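Local coordinates for aluminum resistance protein (Clostridium novyi, PDB 3I16) that probably acts as a pyridoxal-5'-phosphate-dependent carbon-sulfur lyase of the methionine gamma-lyase family, with a possible role in aluminium resistance, at residues 32-37 against 307-312; 110-115 against 177-182; 152-157 against 168-173. All blocks are in the same frame, centred on the assembly; numbering follows the deposited sequence. Where two conformers were deposited one is given.

Contacts 2 and 3 sit together on the seven-stranded mixed sheet of the pyridoxal-phosphate fold, their centres about 14 Å apart; contact 1 lies apart from both, its centre about 37 Å from contact 2 and 35 Å from contact 3. Along the chain, 152-157 and 168-173 both fall between 110-115 and 177-182, and all four fall between 32-37 and 307-312. Contacts 2 and 3 lie on opposite faces of the sheet and are joined through strand 177-183, whose Ile177 packs on Val170 and Leu171 of helix 164-173. Contact 1 pairs two long helices, 17-54 and 287-318, bringing an early part of the chain against one that follows the mixed sheet.

Contact 1 of 3, residues 32-37 against 307-312; sequences NQFKIL and GAILCS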
# COMPACT_ATOMS: atom_id res chain seq x y z
N ASN B 32 23.23 6.67 -35.73
CA ASN B 32 23.12 5.34 -36.33
C ASN B 32 23.18 4.22 -35.32
O ASN B 32 22.54 3.20 -35.51
CB ASN B 32 24.16 5.14 -37.45
CG ASN B 32 23.84 5.95 -38.69
OD1 ASN B 32 22.70 6.40 -38.88
ND2 ASN B 32 24.84 6.14 -39.56
N GLN B 33 23.90 4.42 -34.22
CA GLN B 33 24.00 3.41 -33.19
C GLN B 33 22.65 3.14 -32.54
O GLN B 33 22.41 2.05 -32.09
CB GLN B 33 24.99 3.83 -32.11
CG GLN B 33 26.38 4.13 -32.64
CD GLN B 33 27.02 2.92 -33.22
OE1 GLN B 33 26.81 1.79 -32.74
NE2 GLN B 33 27.82 3.12 -34.25
N PHE B 34 21.78 4.15 -32.51
CA PHE B 34 20.46 4.02 -31.90
C PHE B 34 19.49 3.12 -32.71
O PHE B 34 18.66 2.42 -32.13
CB PHE B 34 19.85 5.43 -31.70
CG PHE B 34 20.49 6.27 -30.59
CD1 PHE B 34 21.69 5.91 -29.98
CD2 PHE B 34 19.91 7.47 -30.23
CE1 PHE B 34 22.24 6.70 -28.99
CE2 PHE B 34 20.48 8.27 -29.27
CZ PHE B 34 21.64 7.89 -28.64
N LYS B 35 19.63 3.12 -34.03
CA LYS B 35 18.75 2.33 -34.91
C LYS B 35 18.81 0.83 -34.55
O LYS B 35 17.80 0.12 -34.48
CB LYS B 35 19.14 2.54 -36.39
CG LYS B 35 19.03 3.99 -36.89
CD LYS B 35 19.64 4.16 -38.30
N ILE B 36 20.04 0.40 -34.32
CA ILE B 36 20.35 -0.99 -33.94
C ILE B 36 19.59 -1.34 -32.66
O ILE B 36 18.97 -2.42 -32.54
CB ILE B 36 21.86 -1.15 -33.65
CG1 ILE B 36 22.70 -0.96 -34.92
CG2 ILE B 36 22.14 -2.49 -33.03
CD1 ILE B 36 22.96 0.50 -35.31
N LEU B 37 19.62 -0.42 -31.71
CA LEU B 37 18.96 -0.61 -30.43
C LEU B 37 17.44 -0.71 -30.56
O LEU B 37 16.81 -1.52 -29.88
CB LEU B 37 19.34 0.52 -29.46
CG LEU B 37 20.84 0.74 -29.19
CD1 LEU B 37 21.05 1.81 -28.15
CD2 LEU B 37 21.58 -0.55 -28.79
N GLY B 307 21.39 6.84 -23.22
CA GLY B 307 22.07 7.79 -22.35
C GLY B 307 23.55 7.44 -22.17
O GLY B 307 24.39 8.34 -22.17
N ALA B 308 23.85 6.16 -22.00
CA ALA B 308 25.24 5.69 -21.86
C ALA B 308 26.06 5.99 -23.11
O ALA B 308 27.21 6.44 -23.03
CB ALA B 308 25.27 4.18 -21.54
N ILE B 309 25.46 5.75 -24.28
CA ILE B 309 26.15 5.97 -25.55
C ILE B 309 26.42 7.46 -25.76
O ILE B 309 27.52 7.84 -26.16
CB ILE B 309 25.33 5.37 -26.74
CG1 ILE B 309 25.20 3.84 -26.57
CG2 ILE B 309 26.00 5.72 -28.04
CD1 ILE B 309 24.19 3.14 -27.50
N LEU B 310 25.43 8.30 -25.47
CA LEU B 310 25.63 9.75 -25.54
C LEU B 310 26.74 10.19 -24.57
O LEU B 310 27.57 11.01 -24.92
CB LEU B 310 24.35 10.48 -25.19
CG LEU B 310 24.45 11.98 -24.90
CD1 LEU B 310 24.90 12.73 -26.13
CD2 LEU B 310 23.09 12.49 -24.37
N CYS B 311 26.70 9.67 -23.34
CA CYS B 311 27.71 10.00 -22.35
C CYS B 311 29.07 9.62 -22.90
O CYS B 311 29.98 10.41 -22.87
CB CYS B 311 27.43 9.27 -21.04
SG CYS B 311 28.66 9.64 -19.76
N SER B 312 29.20 8.41 -23.45
CA SER B 312 30.46 7.96 -24.03
C SER B 312 31.02 8.96 -25.05
O SER B 312 32.19 9.41 -24.95
CB SER B 312 30.27 6.60 -24.70
OG SER B 312 31.44 6.12 -25.34
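Ile309 meets Phe34 and Leu37 through two different branches, and its first torsion sets both: with chi1 at -62° CG1 stands anti to the carbonyl carbon, while CG2 is anti to the backbone N. A nearly extended second torsion, chi2 168°, then carries CD1 out to the leucine. On the other helix Phe34 and Leu37 likewise hold CG beside the backbone N, and chi2 of Leu37 is close to extended. The methyl ends of leucine and isoleucine meet head-on, Leu37 CD1 lying 3.5 Å from Ile309 CD1, closer than two methyls normally sit. The phenyl group is met differently. Phe34 CE1 lies 4.0 Å from Ile309 CG2, and this methyl sits at the ring edge, near the ring plane; the two side chains run past one another, and the isoleucine does not cover a ring face. The same ring packs edge-to-face with Phe411, which ties a third helix, 411-425, to the pair. Ile309 also touches Ile30, one turn before Phe34 on helix 17-54, and Leu37 rests on Leu305 and Lys306 of helix 287-318. All three residues in the contact are buried. This is apolar helix-helix packing, 17-54 on 287-318, away from the cofactor site. No hydrogen bond or charge pair links the two segments; helix 287-318 keeps regular backbone bonds here, such as Cys311 N to Gly307 O, whereas helix 17-54 is kinked at 32-33. Cohesion between these segments therefore rests on dispersion and the exclusion of water.

Contact 2 of 3, residues 110-115 against 177-182; sequences GNLRPG and ITLVHI
Leu112 turns the end of its side chain across two residues of strand 177-183, crossing Leu179 at about a right angle and Thr178 obliquely. Its CD2 methyl does the touching, 3.9 Å from Leu179 CB and 3.6 Å from Thr178 OG1. Leu179 holds CG anti to its backbone N (chi1 -179°), which extends the side chain toward the helix end, where its CD1 comes within 4.2 Å of Asn111 CB. The amide of Asn111 is engaged by its own helix, through ND2 to Ala107 O. A water bridges Asn111 O and Thr178 at the edge of this apolar patch: it lies 2.7 Å from Thr178 OG1, donates to Asn111 O at 2.9 Å, and makes a weak bond to Thr178 O. Beyond it, Arg113 folds back so that NH1 reaches Gly110 O at 2.9 Å and also Leu112 O, each from above the carbonyl plane, while NH2 bonds Asn140 O of a neighbouring subunit. Leu112 is the first residue to leave helical geometry after helix 100-111, and the chain goes on into strand 117-120, the parallel neighbour of 177-183. The arrangement thus packs a helix-to-strand turn against the large sheet of the pyridoxal-phosphate-dependent transferase fold.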
# COMPACT_ATOMS: atom_id res chain seq x y z
N GLY B 110 22.24 -21.63 -2.07
CA GLY B 110 21.20 -22.57 -2.43
C GLY B 110 21.74 -23.77 -3.20
O GLY B 110 21.31 -24.91 -2.96
N ASN B 111 22.71 -23.51 -4.08
CA ASN B 111 23.23 -24.56 -4.95
C ASN B 111 24.58 -25.20 -4.60
O ASN B 111 25.00 -26.12 -5.31
CB ASN B 111 23.22 -24.07 -6.42
CG ASN B 111 21.80 -23.95 -6.96
OD1 ASN B 111 21.26 -24.92 -7.51
ND2 ASN B 111 21.16 -22.79 -6.75
N LEU B 112 25.22 -24.78 -3.51
CA LEU B 112 26.52 -25.33 -3.10
C LEU B 112 26.41 -25.98 -1.72
O LEU B 112 25.61 -25.56 -0.89
CB LEU B 112 27.60 -24.24 -3.10
CG LEU B 112 28.04 -23.70 -4.46
CD1 LEU B 112 28.68 -22.32 -4.29
CD2 LEU B 112 29.01 -24.70 -5.20
N ARG B 113 27.19 -27.04 -1.52
CA ARG B 113 27.21 -27.82 -0.28
C ARG B 113 28.65 -28.03 0.17
O ARG B 113 29.58 -27.92 -0.65
CB ARG B 113 26.53 -29.17 -0.50
CG ARG B 113 25.07 -29.08 -0.96
CD ARG B 113 24.15 -28.64 0.21
NE ARG B 113 22.78 -28.57 -0.26
CZ ARG B 113 22.16 -27.51 -0.76
NH1 ARG B 113 22.76 -26.31 -0.85
NH2 ARG B 113 20.91 -27.65 -1.17
N PRO B 114 28.84 -28.36 1.46
CA PRO B 114 30.22 -28.55 1.91
C PRO B 114 31.01 -29.49 1.01
O PRO B 114 30.50 -30.51 0.56
CB PRO B 114 30.06 -29.11 3.31
CG PRO B 114 28.73 -28.57 3.78
CD PRO B 114 27.87 -28.49 2.56
N GLY B 115 32.25 -29.12 0.71
CA GLY B 115 33.08 -29.91 -0.18
C GLY B 115 33.08 -29.41 -1.61
O GLY B 115 34.06 -29.59 -2.34
N ILE B 177 34.82 -28.94 -8.30
CA ILE B 177 34.15 -27.76 -8.83
C ILE B 177 32.80 -28.17 -9.43
O ILE B 177 32.74 -28.92 -10.43
CB ILE B 177 34.99 -27.02 -9.88
CG1 ILE B 177 36.27 -26.46 -9.25
CG2 ILE B 177 34.16 -25.92 -10.51
CD1 ILE B 177 37.29 -25.94 -10.25
N THR B 178 31.73 -27.69 -8.81
CA THR B 178 30.38 -28.02 -9.25
C THR B 178 29.57 -26.85 -9.77
O THR B 178 28.44 -27.04 -10.25
CB THR B 178 29.58 -28.65 -8.10
OG1 THR B 178 29.46 -27.72 -7.02
CG2 THR B 178 30.25 -29.97 -7.61
N LEU B 179 30.13 -25.64 -9.67
CA LEU B 179 29.46 -24.44 -10.13
C LEU B 179 30.44 -23.45 -10.69
O LEU B 179 31.50 -23.25 -10.10
CB LEU B 179 28.67 -23.82 -8.98
CG LEU B 179 27.87 -22.54 -9.25
CD1 LEU B 179 26.62 -22.53 -8.37
CD2 LEU B 179 28.72 -21.32 -9.04
N VAL B 180 30.11 -22.85 -11.84
CA VAL B 180 30.92 -21.80 -12.45
C VAL B 180 30.08 -20.52 -12.41
O VAL B 180 28.91 -20.52 -12.81
CB VAL B 180 31.40 -22.15 -13.90
CG1 VAL B 180 31.93 -20.90 -14.67
CG2 VAL B 180 32.50 -23.21 -13.86
N HIS B 181 30.68 -19.47 -11.85
CA HIS B 181 30.07 -18.17 -11.73
C HIS B 181 30.64 -17.23 -12.79
O HIS B 181 31.86 -17.05 -12.89
CB HIS B 181 30.28 -17.62 -10.32
CG HIS B 181 30.13 -16.13 -10.22
ND1 HIS B 181 31.22 -15.28 -10.14
CD2 HIS B 181 29.04 -15.34 -10.20
CE1 HIS B 181 30.79 -14.03 -10.09
NE2 HIS B 181 29.47 -14.05 -10.10
N ILE B 182 29.74 -16.64 -13.56
CA ILE B 182 30.07 -15.73 -14.65
C ILE B 182 29.40 -14.37 -14.43
O ILE B 182 28.19 -14.28 -14.35
CB ILE B 182 29.48 -16.28 -15.95
CG1 ILE B 182 30.02 -17.69 -16.26
CG2 ILE B 182 29.72 -15.35 -17.08
CD1 ILE B 182 29.07 -18.45 -17.20
O HOH W 1 26.94 -26.91 -7.33

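Contact 3 of 3, residues 152-157 against 168-173; sequences KQVDLK and EKVLKE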
# COMPACT_ATOMS: atom_id res chain seq x y z
N LYS B 152 37.54 -20.75 -6.15
CA LYS B 152 38.67 -20.60 -7.05
C LYS B 152 38.29 -19.54 -8.07
O LYS B 152 37.10 -19.25 -8.30
CB LYS B 152 39.07 -21.89 -7.73
CG LYS B 152 39.94 -22.78 -6.87
CD LYS B 152 40.36 -24.05 -7.61
CE LYS B 152 41.20 -24.93 -6.71
NZ LYS B 152 41.46 -26.23 -7.34
N GLN B 153 39.31 -18.95 -8.66
CA GLN B 153 39.12 -17.86 -9.60
C GLN B 153 40.04 -18.01 -10.79
O GLN B 153 41.17 -18.44 -10.64
CB GLN B 153 39.47 -16.56 -8.87
CG GLN B 153 39.44 -15.29 -9.70
CD GLN B 153 39.72 -14.08 -8.84
OE1 GLN B 153 39.13 -13.92 -7.77
NE2 GLN B 153 40.60 -13.20 -9.30
N VAL B 154 39.51 -17.71 -11.97
CA VAL B 154 40.28 -17.63 -13.19
C VAL B 154 40.00 -16.23 -13.74
O VAL B 154 38.85 -15.82 -13.91
CB VAL B 154 39.91 -18.71 -14.19
CG1 VAL B 154 40.58 -18.42 -15.54
CG2 VAL B 154 40.32 -20.08 -13.64
N ASP B 155 41.08 -15.48 -13.96
CA ASP B 155 40.96 -14.11 -14.45
C ASP B 155 40.69 -14.07 -15.95
O ASP B 155 40.96 -15.03 -16.68
CB ASP B 155 42.27 -13.36 -14.17
CG ASP B 155 42.54 -13.14 -12.68
OD1 ASP B 155 41.60 -13.21 -11.85
OD2 ASP B 155 43.70 -12.88 -12.33
N LEU B 156 40.15 -12.95 -16.40
CA LEU B 156 39.98 -12.72 -17.81
C LEU B 156 41.37 -12.45 -18.37
O LEU B 156 42.32 -12.17 -17.63
CB LEU B 156 39.08 -11.53 -18.07
CG LEU B 156 37.61 -11.64 -17.72
CD1 LEU B 156 37.00 -10.26 -17.97
CD2 LEU B 156 36.93 -12.69 -18.56
N LYS B 157 41.48 -12.54 -19.68
CA LYS B 157 42.74 -12.32 -20.34
C LYS B 157 43.03 -10.82 -20.37
O LYS B 157 42.14 -10.02 -20.12
CB LYS B 157 42.71 -12.89 -21.76
CG LYS B 157 42.37 -14.37 -21.81
CD LYS B 157 42.93 -15.03 -23.04
CE LYS B 157 42.39 -14.49 -24.33
NZ LYS B 157 43.38 -14.77 -25.43
N GLU B 168 39.30 -24.52 -18.65
CA GLU B 168 39.40 -25.97 -18.87
C GLU B 168 40.42 -26.65 -17.96
O GLU B 168 40.12 -27.67 -17.34
CB GLU B 168 39.80 -26.24 -20.32
CG GLU B 168 38.70 -25.98 -21.31
CD GLU B 168 39.13 -26.23 -22.74
OE1 GLU B 168 40.22 -26.80 -22.94
OE2 GLU B 168 38.38 -25.85 -23.67
N LYS B 169 41.62 -26.09 -17.90
CA LYS B 169 42.69 -26.64 -17.05
C LYS B 169 42.30 -26.68 -15.58
O LYS B 169 42.59 -27.65 -14.88
CB LYS B 169 43.98 -25.83 -17.20
CG LYS B 169 45.13 -26.23 -16.26
CD LYS B 169 46.36 -25.35 -16.49
CE LYS B 169 47.58 -25.83 -15.69
NZ LYS B 169 47.29 -25.95 -14.24
N VAL B 170 41.67 -25.63 -15.09
CA VAL B 170 41.27 -25.57 -13.68
C VAL B 170 40.17 -26.60 -13.39
O VAL B 170 40.26 -27.33 -12.40
CB VAL B 170 40.89 -24.14 -13.27
CG1 VAL B 170 40.26 -24.12 -11.87
CG2 VAL B 170 42.16 -23.24 -13.36
N LEU B 171 39.19 -26.68 -14.27
CA LEU B 171 38.11 -27.68 -14.16
C LEU B 171 38.60 -29.13 -14.26
O LEU B 171 38.18 -29.99 -13.48
CB LEU B 171 37.04 -27.45 -15.24
CG LEU B 171 36.18 -26.19 -15.11
CD1 LEU B 171 35.27 -26.07 -16.35
CD2 LEU B 171 35.37 -26.18 -13.80
N LYS B 172 39.48 -29.41 -15.22
CA LYS B 172 40.01 -30.74 -15.35
C LYS B 172 40.81 -31.14 -14.09
O LYS B 172 40.71 -32.28 -13.64
CB LYS B 172 40.86 -30.90 -16.62
CG LYS B 172 40.04 -30.95 -17.90
CD LYS B 172 40.85 -31.38 -19.12
CE LYS B 172 41.92 -30.38 -19.49
NZ LYS B 172 42.58 -30.69 -20.80
N GLU B 173 41.53 -30.19 -13.51
CA GLU B 173 42.36 -30.46 -12.34
C GLU B 173 41.63 -30.44 -11.00
O GLU B 173 42.21 -30.79 -9.99
CB GLU B 173 43.55 -29.49 -12.30
CG GLU B 173 44.53 -29.78 -13.43
CD GLU B 173 45.75 -28.89 -13.40
OE1 GLU B 173 45.75 -27.92 -12.61
OE2 GLU B 173 46.70 -29.16 -14.18
O HOH W 2 41.91 -26.68 -10.25
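This contact belongs to a right-handed beta-alpha-beta crossover, the usual connection of parallel strands, in which strand 150-153 leads through helix 164-173 to strand 177-183. Where the chain leaves the first strand, Val154 faces Val170 of the helix. Their CG2 methyls approach to 3.7 Å, and the two valines pass side by side, pointing opposite ways. In each, CG1 is anti to the backbone N (chi1 170° for Val154 and 171° for Val170), which leaves CG2 beside the N and available for the shared contact; Val154 CG2 also comes within 4.1 Å of Val170 CB. Lys152, two residues earlier and pointing from the same face of the strand, lays its extended chain alongside the helix, with CD 4.3 Å from Val170 CG1. Its ammonium group goes on to form a salt bridge with Asp174 just past the segment, and a water bridges it to the helix: the water accepts from Lys152 NZ at 3.0 Å and donates to Val170 O at 2.8 Å. The lysine thus offers an aliphatic stem to the valine and a charged end to polar partners near the C-terminal part of the helix. Lys169 NZ forms a salt bridge with Glu173 OE1 (3.0 Å), four residues on. On the strand side, Gln153 NE2 donates to Asp155 OD1 at 2.7 Å, close to the amide plane. Deeper in, Val154 and Val170 both rest on Leu119 of the adjoining strand 117-120, Val170 also touches Ile177 of strand 177-183, and Leu171 packs against helix 196-209.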